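Local coordinates for regulatory Subunit of Protein Kinase A (cAMP-dependent) from Euglena gracilis (Euglena gracilis, PDB 6RSX), which binds cyclic AMP in two cyclic nucleotide-binding domains and, as a regulatory subunit of protein kinase A, probably controls the activity of the catalytic subunit, at residues G68-I71 / M72-Y75; P101-K104 / S105-G108; L139-D142 / T143-I147; A171-S174 / Y175-M178. All blocks are in the same frame, centred on the assembly; numbering follows the deposited sequence.

All four contacts are local ones within a continuous run of chain, and they differ in chemistry with their place in the fold. Contacts 1 and 2 lie on the two outermost strands of one antiparallel sheet, their centres about 12 Å apart. The first joins an aromatic face to a lysine and is partly buried, with Met72 buried, while the second is a surface contact of histidine with threonine. Contacts 3 and 4 are both helix starts capped by a side chain, about 25 Å apart between centres. Contact 3 is partly buried and has an apolar side, Leu139 with Thr143 and Ile147; contact 4 lies at the surface, yet its Tyr175 covers the cyclic AMP whose pocket also includes Met72 of contact 1.

Contact 1 of 4, residues G68-I71 / M72-Y75; sequences GHFI and MKQY
Phe70 and Lys73 meet across a corner of the chain, the lysine laying its outer end over one face of the ring. Lys73 CE sits 3.9 Å from the centroid of the Phe70 ring, a CH-pi contact. NZ of Lys73 follows at 4.1 Å from the same centroid, only 12° off the ring normal, which makes it a cation-pi pair. Lys73 CE leans toward the rim, with Phe70 CD2 its nearest ring atom at 3.8 Å. The lysine chain reaches this place because it bends at chi2 and again at chi3 (55°), folding back over the ring. At the edge, near the ring plane, Met72 O stands 3.9 Å from Phe70 CD2. This lysine-aromatic side is the looser one: both residues are partly exposed and no hydrogen bond joins them. The inner side is closer packed, for Met72 is buried and touches Val128, Tyr82 and the bound cyclic AMP; its backbone N is enclosed without any polar partner in the model. With an alanine in place of Phe70, the Lys73 ammonium would probably lose the aromatic face beneath it and its chain would be free to swing toward solvent. Strand 70-72 is an outermost strand of its sheet and pairs with strand 127-130, where Ile71 and Met72 form backbone hydrogen bonds with Val128, Met72 through its carbonyl. Phe70 also rests on Gln129 and on Leu92 of strand 89-93, and the side chains of Ile71 and Met72 touch Tyr82 of strand 80-84 in the other sheet.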
loop_
_atom_site.group_PDB
_atom_site.type_symbol
_atom_site.label_atom_id
_atom_site.label_comp_id
_atom_site.label_asym_id
_atom_site.label_seq_id
_atom_site.Cartn_x
_atom_site.Cartn_y
_atom_site.Cartn_z
ATOM N N GLY A 68 -22.941 4.612 12.910
ATOM C CA GLY A 68 -23.546 3.336 13.215
ATOM C C GLY A 68 -24.218 2.636 12.040
ATOM O O GLY A 68 -24.559 1.461 12.159
ATOM N N HIS A 69 -24.379 3.300 10.913
ATOM C CA HIS A 69 -25.035 2.674 9.778
ATOM C C HIS A 69 -24.036 1.918 8.900
ATOM O O HIS A 69 -22.891 2.341 8.707
ATOM C CB HIS A 69 -25.783 3.732 8.975
ATOM C CG HIS A 69 -26.995 4.264 9.679
ATOM N ND1 HIS A 69 -28.251 4.236 9.111
ATOM C CD2 HIS A 69 -27.146 4.826 10.903
ATOM C CE1 HIS A 69 -29.122 4.768 9.950
ATOM N NE2 HIS A 69 -28.480 5.128 11.046
ATOM N N PHE A 70 -24.496 0.790 8.352
ATOM C CA PHE A 70 -23.661 -0.050 7.490
ATOM C C PHE A 70 -23.673 0.480 6.061
ATOM O O PHE A 70 -24.735 0.597 5.421
ATOM C CB PHE A 70 -24.124 -1.508 7.509
ATOM C CG PHE A 70 -23.803 -2.237 8.784
ATOM C CD1 PHE A 70 -24.683 -2.206 9.853
ATOM C CD2 PHE A 70 -22.605 -2.936 8.930
ATOM C CE1 PHE A 70 -24.383 -2.877 11.041
ATOM C CE2 PHE A 70 -22.296 -3.607 10.139
ATOM C CZ PHE A 70 -23.172 -3.571 11.173
ATOM N N ILE A 71 -22.487 0.740 5.534
ATOM C CA ILE A 71 -22.348 1.111 4.135
ATOM C C ILE A 71 -22.523 -0.107 3.243
ATOM O O ILE A 71 -23.087 -0.018 2.139
ATOM C CB ILE A 71 -20.976 1.780 3.944
ATOM C CG1 ILE A 71 -21.004 3.117 4.705
ATOM C CG2 ILE A 71 -20.717 2.026 2.472
ATOM C CD1 ILE A 71 -19.728 3.417 5.417
ATOM N N MET A 72 -22.041 -1.254 3.708
ATOM C CA MET A 72 -22.245 -2.538 3.051
ATOM C C MET A 72 -22.198 -3.627 4.112
ATOM O O MET A 72 -21.582 -3.470 5.173
ATOM C CB MET A 72 -21.206 -2.819 1.977
ATOM C CG MET A 72 -19.721 -2.866 2.522
ATOM S SD MET A 72 -18.547 -3.214 1.178
ATOM C CE MET A 72 -18.740 -1.747 0.202
ATOM N N LYS A 73 -22.878 -4.736 3.826
ATOM C CA LYS A 73 -22.849 -5.885 4.709
ATOM C C LYS A 73 -22.140 -7.040 4.034
ATOM O O LYS A 73 -22.283 -7.260 2.826
ATOM C CB LYS A 73 -24.256 -6.304 5.132
ATOM C CG LYS A 73 -25.015 -5.182 5.749
ATOM C CD LYS A 73 -25.568 -5.590 7.094
ATOM C CE LYS A 73 -24.481 -6.107 8.044
ATOM N NZ LYS A 73 -25.117 -6.599 9.310
ATOM N N GLN A 74 -21.403 -7.786 4.838
ATOM C CA GLN A 74 -20.754 -8.994 4.358
ATOM C C GLN A 74 -21.801 -9.851 3.646
ATOM O O GLN A 74 -22.950 -9.894 4.064
ATOM C CB GLN A 74 -20.140 -9.755 5.523
ATOM C CG GLN A 74 -19.222 -10.871 5.080
ATOM C CD GLN A 74 -18.525 -11.500 6.272
ATOM O OE1 GLN A 74 -18.504 -10.899 7.334
ATOM N NE2 GLN A 74 -17.995 -12.724 6.119
ATOM N N TYR A 75 -21.355 -10.541 2.616
ATOM C CA TYR A 75 -22.213 -11.361 1.721
ATOM C C TYR A 75 -23.137 -10.596 0.775
ATOM O O TYR A 75 -23.768 -11.234 -0.095
ATOM C CB TYR A 75 -23.053 -12.358 2.556
ATOM C CG TYR A 75 -22.293 -13.099 3.599
ATOM C CD1 TYR A 75 -21.271 -14.025 3.274
ATOM C CD2 TYR A 75 -22.594 -12.911 4.948
ATOM C CE1 TYR A 75 -20.559 -14.699 4.296
ATOM C CE2 TYR A 75 -21.902 -13.582 5.935
ATOM C CZ TYR A 75 -20.911 -14.493 5.604
ATOM O OH TYR A 75 -20.253 -15.121 6.635
#

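Contact 2 of 4, residues P101-K104 / S105-G108; sequences PVHK and STIG
The imidazole of His103 has the backbone N of Ser105 over one face, 3.6 Å above its plane and displaced toward the rim, and Thr106 OG1 at its edge. In this one of two modelled conformers, NE2 of His103 donates to Thr106 OG1 at 3.1 Å; the N-H...O angle is 157° and the oxygen lies just 10° out of the ring plane, so the bond uses the in-plane N-H. A trans first torsion of His103 carries the ring forward along the strand, over the Ser105 backbone. Ser105 O is 3.2 Å from His103 NE2, but at an angle too poor for a bond. Thr106 OG1 does double duty: it accepts from His103 and is hydrogen-bonded to Asn90 OD1, its stronger partner, a small polar chain on the exposed surface. Beneath it the strand is irregular, for Lys104 and Ser105 both face Ile91 in a classic beta bulge, and the short segments 102-104 and 105-107 are turned 55° against each other. Strand 102-107 is an outermost strand of its sheet and forms a beta hairpin with strand 89-93, with backbone bonds from Val102 to Ile93 and from Ile107 to Cys89.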
loop_
_atom_site.group_PDB
_atom_site.type_symbol
_atom_site.label_atom_id
_atom_site.label_comp_id
_atom_site.label_asym_id
_atom_site.label_seq_id
_atom_site.Cartn_x
_atom_site.Cartn_y
_atom_site.Cartn_z
ATOM N N PRO A 101 -20.203 -10.761 13.859
ATOM C CA PRO A 101 -19.035 -10.165 13.207
ATOM C C PRO A 101 -17.965 -9.865 14.233
ATOM O O PRO A 101 -18.262 -9.581 15.391
ATOM C CB PRO A 101 -19.586 -8.873 12.597
ATOM C CG PRO A 101 -21.123 -9.125 12.491
ATOM C CD PRO A 101 -21.398 -9.905 13.751
ATOM N N VAL A 102 -16.716 -10.006 13.802
ATOM C CA VAL A 102 -15.527 -9.667 14.586
ATOM C C VAL A 102 -14.888 -8.409 13.997
ATOM O O VAL A 102 -14.667 -8.328 12.788
ATOM C CB VAL A 102 -14.509 -10.815 14.570
ATOM C CG1 VAL A 102 -13.247 -10.432 15.364
ATOM C CG2 VAL A 102 -15.140 -12.105 15.119
ATOM N N HIS A 103 -14.552 -7.468 14.887
ATOM C CA HIS A 103 -13.788 -6.310 14.456
ATOM C C HIS A 103 -12.433 -6.739 13.914
ATOM O O HIS A 103 -11.673 -7.487 14.557
ATOM C CB HIS A 103 -13.587 -5.329 15.613
ATOM C CG HIS A 103 -12.771 -4.137 15.228
ATOM N ND1 HIS A 103 -11.412 -4.069 15.435
ATOM C CD2 HIS A 103 -13.115 -2.980 14.614
ATOM C CE1 HIS A 103 -10.951 -2.918 14.977
ATOM N NE2 HIS A 103 -11.965 -2.243 14.468
ATOM N N LYS A 104 -12.110 -6.232 12.746
ATOM C CA LYS A 104 -10.824 -6.526 12.123
ATOM C C LYS A 104 -9.906 -5.312 12.041
ATOM O O LYS A 104 -8.710 -5.425 12.352
ATOM C CB LYS A 104 -11.012 -7.101 10.710
ATOM C CG LYS A 104 -11.652 -8.511 10.664
ATOM C CD LYS A 104 -10.774 -9.544 11.340
ATOM C CE LYS A 104 -11.488 -10.867 11.584
ATOM N NZ LYS A 104 -10.507 -11.905 12.066
ATOM N N SER A 105 -10.432 -4.144 11.666
ATOM C CA SER A 105 -9.618 -2.937 11.557
ATOM C C SER A 105 -10.548 -1.744 11.468
ATOM O O SER A 105 -11.760 -1.886 11.255
ATOM C CB SER A 105 -8.680 -2.981 10.344
ATOM O OG SER A 105 -9.395 -2.909 9.117
ATOM N N THR A 106 -9.965 -0.561 11.633
ATOM C CA THR A 106 -10.669 0.700 11.457
ATOM C C THR A 106 -9.957 1.464 10.361
ATOM O O THR A 106 -8.716 1.516 10.356
ATOM C CB THR A 106 -10.688 1.495 12.775
ATOM O OG1 THR A 106 -11.246 0.673 13.801
ATOM C CG2 THR A 106 -11.458 2.800 12.648
ATOM N N ILE A 107 -10.730 2.059 9.437
ATOM C CA ILE A 107 -10.152 2.805 8.328
ATOM C C ILE A 107 -10.686 4.236 8.341
ATOM O O ILE A 107 -11.728 4.554 8.937
ATOM C CB ILE A 107 -10.426 2.115 6.953
ATOM C CG1 ILE A 107 -11.910 1.890 6.745
ATOM C CG2 ILE A 107 -9.690 0.777 6.930
ATOM C CD1 ILE A 107 -12.262 1.453 5.274
ATOM N N GLY A 108 -9.969 5.108 7.651
ATOM C CA GLY A 108 -10.342 6.502 7.658
ATOM C C GLY A 108 -10.102 7.203 6.344
ATOM O O GLY A 108 -9.952 6.559 5.302
#

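Contact 3 of 4, residues L139-D142 / T143-I147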
loop_
_atom_site.group_PDB
_atom_site.type_symbol
_atom_site.label_atom_id
_atom_site.label_comp_id
_atom_site.label_asym_id
_atom_site.label_seq_id
_atom_site.Cartn_x
_atom_site.Cartn_y
_atom_site.Cartn_z
ATOM N N LEU A 139 -17.369 5.038 -6.802
ATOM C CA LEU A 139 -17.437 4.655 -8.215
ATOM C C LEU A 139 -18.398 3.491 -8.365
ATOM O O LEU A 139 -18.348 2.527 -7.589
ATOM C CB LEU A 139 -16.079 4.206 -8.760
ATOM C CG LEU A 139 -14.972 5.227 -9.003
ATOM C CD1 LEU A 139 -13.707 4.488 -9.373
ATOM C CD2 LEU A 139 -15.448 6.101 -10.154
ATOM N N ASP A 140 -19.204 3.531 -9.420
ATOM C CA ASP A 140 -20.081 2.391 -9.625
ATOM C C ASP A 140 -19.336 1.240 -10.305
ATOM O O ASP A 140 -18.172 1.344 -10.710
ATOM C CB ASP A 140 -21.328 2.817 -10.395
ATOM C CG ASP A 140 -21.046 3.235 -11.846
ATOM O OD1 ASP A 140 -19.995 2.899 -12.430
ATOM O OD2 ASP A 140 -21.938 3.907 -12.411
ATOM N N ARG A 141 -20.044 0.106 -10.453
ATOM C CA ARG A 141 -19.366 -1.107 -10.892
ATOM C C ARG A 141 -18.827 -0.947 -12.307
ATOM O O ARG A 141 -17.693 -1.348 -12.599
ATOM C CB ARG A 141 -20.327 -2.303 -10.815
ATOM C CG ARG A 141 -19.699 -3.596 -11.257
ATOM C CD ARG A 141 -20.688 -4.766 -11.173
ATOM N NE ARG A 141 -20.066 -5.955 -11.740
ATOM C CZ ARG A 141 -20.126 -6.273 -13.034
ATOM N NH1 ARG A 141 -20.798 -5.493 -13.877
ATOM N NH2 ARG A 141 -19.520 -7.369 -13.486
ATOM N N ASP A 142 -19.651 -0.411 -13.218
ATOM C CA ASP A 142 -19.217 -0.293 -14.611
ATOM C C ASP A 142 -18.005 0.610 -14.735
ATOM O O ASP A 142 -17.077 0.312 -15.502
ATOM C CB ASP A 142 -20.356 0.244 -15.479
ATOM C CG ASP A 142 -21.456 -0.777 -15.673
ATOM O OD1 ASP A 142 -21.241 -1.964 -15.296
ATOM O OD2 ASP A 142 -22.529 -0.383 -16.183
ATOM N N THR A 143 -17.976 1.711 -13.962
ATOM C CA THR A 143 -16.826 2.611 -14.031
ATOM C C THR A 143 -15.589 1.953 -13.440
ATOM O O THR A 143 -14.498 2.012 -14.025
ATOM C CB THR A 143 -17.126 3.930 -13.314
ATOM O OG1 THR A 143 -18.320 4.490 -13.859
ATOM C CG2 THR A 143 -15.978 4.908 -13.511
ATOM N N PHE A 144 -15.755 1.278 -12.298
ATOM C CA PHE A 144 -14.648 0.539 -11.701
ATOM C C PHE A 144 -14.062 -0.452 -12.699
ATOM O O PHE A 144 -12.836 -0.512 -12.884
ATOM C CB PHE A 144 -15.102 -0.202 -10.436
ATOM C CG PHE A 144 -14.003 -1.021 -9.805
ATOM C CD1 PHE A 144 -13.739 -2.316 -10.226
ATOM C CD2 PHE A 144 -13.215 -0.481 -8.786
ATOM C CE1 PHE A 144 -12.739 -3.084 -9.672
ATOM C CE2 PHE A 144 -12.173 -1.237 -8.199
ATOM C CZ PHE A 144 -11.916 -2.545 -8.650
ATOM N N ARG A 145 -14.938 -1.238 -13.350
ATOM C CA ARG A 145 -14.493 -2.250 -14.306
ATOM C C ARG A 145 -13.721 -1.632 -15.463
ATOM O O ARG A 145 -12.754 -2.227 -15.951
ATOM C CB ARG A 145 -15.689 -3.061 -14.828
ATOM C CG ARG A 145 -16.287 -3.954 -13.740
ATOM C CD ARG A 145 -17.309 -4.949 -14.272
ATOM N NE ARG A 145 -16.649 -6.156 -14.761
ATOM C CZ ARG A 145 -16.244 -7.160 -13.986
ATOM N NH1 ARG A 145 -15.654 -8.224 -14.529
ATOM N NH2 ARG A 145 -16.433 -7.110 -12.667
ATOM N N ARG A 146 -14.131 -0.446 -15.915
ATOM C CA ARG A 146 -13.431 0.202 -17.018
ATOM C C ARG A 146 -12.012 0.609 -16.644
ATOM O O ARG A 146 -11.072 0.340 -17.402
ATOM C CB ARG A 146 -14.210 1.425 -17.494
ATOM C CG ARG A 146 -15.489 1.061 -18.211
ATOM C CD ARG A 146 -15.719 1.975 -19.389
ATOM N NE ARG A 146 -16.144 3.315 -19.006
ATOM C CZ ARG A 146 -15.461 4.424 -19.262
ATOM N NH1 ARG A 146 -15.958 5.597 -18.898
ATOM N NH2 ARG A 146 -14.294 4.359 -19.891
ATOM N N ILE A 147 -11.824 1.263 -15.494
ATOM C CA ILE A 147 -10.562 1.948 -15.209
ATOM C C ILE A 147 -9.676 1.295 -14.149
ATOM O O ILE A 147 -8.461 1.556 -14.147
ATOM C CB ILE A 147 -10.810 3.419 -14.837
ATOM C CG1 ILE A 147 -11.471 3.499 -13.474
ATOM C CG2 ILE A 147 -11.658 4.121 -15.904
ATOM C CD1 ILE A 147 -11.536 4.913 -12.974
HETATM O O HOH W 1 -19.108 5.987 -11.030
#
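Thr143 donates twice to Asp140, the N-cap residue of helix 141-147, at the point where strand 134-140 gives way to the helix. Asp140 OD1 accepts two bonds from this one residue: from Thr143 N at 2.8 Å, nearly along the C-O axis, and from Thr143 OG1 at 2.7 Å, which arrives from above the carboxylate plane. Two donors on a single oxygen fix the rotation of the carboxylate, and the first turn is closed behind it by Phe144 N bonding to Asp140 O at 2.9 Å. The other branch of Thr143 serves packing. Its CG2 lies 3.6 Å from CD2 of Leu139, the two side chains crossing at about a right angle, while CD1 of the buried Leu139 approaches Ile147 a turn farther on. On this apolar side Thr143 and Ile147 touch helix 50-59, and Phe144 packs on helix 115-120 and meets the ring of Phe81. Arg141 behaves differently on the exposed side. Extended from CG to NE, with CG anti to the backbone N (chi1 180°), it runs alongside Arg145, both pointing the same way, and the guanidinium planes differ by just 17°. Arg141 NH2 lies 3.2 Å from Arg145 NH2, two donors with no bond between them. Arg141 NH1 and Asp142 OD1 form a long salt bridge, which probably offsets part of the repulsion. Arg145 CD lies over the centre of the Arg141 guanidinium, 3.3 Å above its plane, whereas Arg141 NH2 is displaced toward the rim of the Arg145 group.

Contact 4 of 4, residues A171-S174 / Y175-M178; sequences ALTS and YERM. With CMP (adenosine-3',5'-cyclic-monophosphate), chain B.
With chi1 at 64°, Thr173 holds OG1 between its backbone N and carbonyl carbon, where it accepts from Glu176 N at 3.1 Å, while Glu176, extended beyond CG, sends its carboxylate back to the start of the turn. There OE1 accepts from Thr173 N at 2.8 Å, with an N-H...O angle of 170°. These reciprocal bonds form a capping box at the start of helix 174-183. The first turn is closed by Arg177 N on Thr173 O at 2.9 Å. A water donates to both Ala171 O and Glu176 OE1, and Leu172 CG rests 3.8 Å from Glu176 CB, adding an apolar patch beside the polar one. Tyr175 leaves the helix on another side, a chi1 of -172° swinging the ring away from its own N, and lays one ring face over the adenine of cyclic AMP, nearly parallel to it, with C4 of the nucleotide 3.7 Å above the centre. Its OH lies 3.2 Å from the ribose O2' and is hydrogen-bonded to Glu115, which also binds the nucleotide. An alanine at Tyr175 would probably leave that adenine face bare and Glu115 without its phenol mate. The stack is consistent with the aromatic capping of the cyclic AMP base in other protein kinase A regulatory subunits, and the polar cap next to it probably helps fix the first turn, from which Tyr175 reaches the adenine.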
loop_
_atom_site.group_PDB
_atom_site.type_symbol
_atom_site.label_atom_id
_atom_site.label_comp_id
_atom_site.label_asym_id
_atom_site.label_seq_id
_atom_site.Cartn_x
_atom_site.Cartn_y
_atom_site.Cartn_z
ATOM N N ALA A 171 3.828 -12.456 8.532
ATOM C CA ALA A 171 2.735 -12.176 9.451
ATOM C C ALA A 171 1.566 -11.453 8.783
ATOM O O ALA A 171 0.551 -11.200 9.445
ATOM C CB ALA A 171 3.233 -11.353 10.635
ATOM N N LEU A 172 1.671 -11.110 7.506
ATOM C CA LEU A 172 0.550 -10.457 6.840
ATOM C C LEU A 172 -0.604 -11.432 6.622
ATOM O O LEU A 172 -0.402 -12.585 6.237
ATOM C CB LEU A 172 0.995 -9.869 5.505
ATOM C CG LEU A 172 1.572 -8.451 5.547
ATOM C CD1 LEU A 172 2.861 -8.344 6.358
ATOM C CD2 LEU A 172 1.799 -8.018 4.102
ATOM N N THR A 173 -1.830 -10.956 6.849
ATOM C CA THR A 173 -3.004 -11.715 6.450
ATOM C C THR A 173 -3.133 -11.746 4.928
ATOM O O THR A 173 -2.483 -10.987 4.192
ATOM C CB THR A 173 -4.269 -11.089 7.017
ATOM O OG1 THR A 173 -4.416 -9.786 6.451
ATOM C CG2 THR A 173 -4.177 -10.968 8.507
ATOM N N SER A 174 -4.024 -12.610 4.454
ATOM C CA SER A 174 -4.259 -12.696 3.016
ATOM C C SER A 174 -4.645 -11.334 2.423
ATOM O O SER A 174 -4.149 -10.942 1.358
ATOM C CB SER A 174 -5.334 -13.741 2.747
ATOM O OG SER A 174 -5.830 -13.608 1.429
ATOM N N TYR A 175 -5.514 -10.579 3.099
ATOM C CA TYR A 175 -5.905 -9.293 2.523
ATOM C C TYR A 175 -4.768 -8.279 2.635
ATOM O O TYR A 175 -4.585 -7.448 1.730
ATOM C CB TYR A 175 -7.156 -8.734 3.198
ATOM C CG TYR A 175 -7.655 -7.530 2.470
ATOM C CD1 TYR A 175 -8.245 -7.658 1.204
ATOM C CD2 TYR A 175 -7.584 -6.280 3.030
ATOM C CE1 TYR A 175 -8.680 -6.545 0.509
ATOM C CE2 TYR A 175 -8.005 -5.150 2.349
ATOM C CZ TYR A 175 -8.594 -5.281 1.100
ATOM O OH TYR A 175 -9.022 -4.148 0.414
ATOM N N GLU A 176 -4.009 -8.340 3.732
ATOM C CA GLU A 176 -2.824 -7.492 3.864
ATOM C C GLU A 176 -1.832 -7.750 2.733
ATOM O O GLU A 176 -1.216 -6.807 2.215
ATOM C CB GLU A 176 -2.185 -7.688 5.247
ATOM C CG GLU A 176 -2.924 -6.927 6.326
ATOM C CD GLU A 176 -2.471 -7.282 7.740
ATOM O OE1 GLU A 176 -1.879 -8.369 7.958
ATOM O OE2 GLU A 176 -2.724 -6.462 8.636
ATOM N N ARG A 177 -1.690 -9.005 2.298
ATOM C CA ARG A 177 -0.858 -9.282 1.122
ATOM C C ARG A 177 -1.357 -8.550 -0.122
ATOM O O ARG A 177 -0.555 -8.045 -0.915
ATOM C CB ARG A 177 -0.794 -10.788 0.834
ATOM C CG ARG A 177 0.070 -11.551 1.824
ATOM C CD ARG A 177 0.132 -13.061 1.526
ATOM N NE ARG A 177 1.147 -13.630 2.398
ATOM C CZ ARG A 177 0.962 -13.860 3.699
ATOM N NH1 ARG A 177 -0.227 -13.607 4.248
ATOM N NH2 ARG A 177 1.952 -14.344 4.455
ATOM N N MET A 178 -2.681 -8.502 -0.324
ATOM C CA MET A 178 -3.216 -7.817 -1.491
ATOM C C MET A 178 -2.901 -6.328 -1.455
ATOM O O MET A 178 -2.532 -5.740 -2.477
ATOM C CB MET A 178 -4.734 -8.033 -1.576
ATOM C CG MET A 178 -5.135 -9.468 -1.396
ATOM S SD MET A 178 -6.873 -9.684 -1.863
ATOM C CE MET A 178 -6.842 -9.604 -3.664
HETATM P P CMP B . -15.443 -6.335 -0.752
HETATM O O1P CMP B . -16.054 -5.899 -2.127
HETATM O O2P CMP B . -15.293 -7.740 -0.341
HETATM O "O5'" CMP B . -16.344 -5.707 0.423
HETATM C "C5'" CMP B . -15.826 -5.555 1.743
HETATM C "C4'" CMP B . -14.509 -4.848 1.616
HETATM O "O4'" CMP B . -13.790 -4.696 2.847
HETATM C "C3'" CMP B . -13.516 -5.583 0.753
HETATM O "O3'" CMP B . -13.908 -5.598 -0.601
HETATM C "C2'" CMP B . -12.209 -4.841 1.046
HETATM O "O2'" CMP B . -12.142 -3.694 0.214
HETATM C "C1'" CMP B . -12.435 -4.398 2.520
HETATM N N9 CMP B . -11.590 -5.083 3.491
HETATM C C8 CMP B . -10.853 -4.460 4.475
HETATM N N7 CMP B . -10.262 -5.390 5.203
HETATM C C5 CMP B . -10.585 -6.574 4.662
HETATM C C6 CMP B . -10.184 -7.823 5.049
HETATM N N6 CMP B . -9.325 -8.263 6.122
HETATM N N1 CMP B . -10.567 -8.895 4.392
HETATM C C2 CMP B . -11.421 -8.726 3.336
HETATM N N3 CMP B . -11.827 -7.482 2.918
HETATM C C4 CMP B . -11.406 -6.401 3.611
HETATM O O HOH W 2 -1.305 -9.243 10.350
#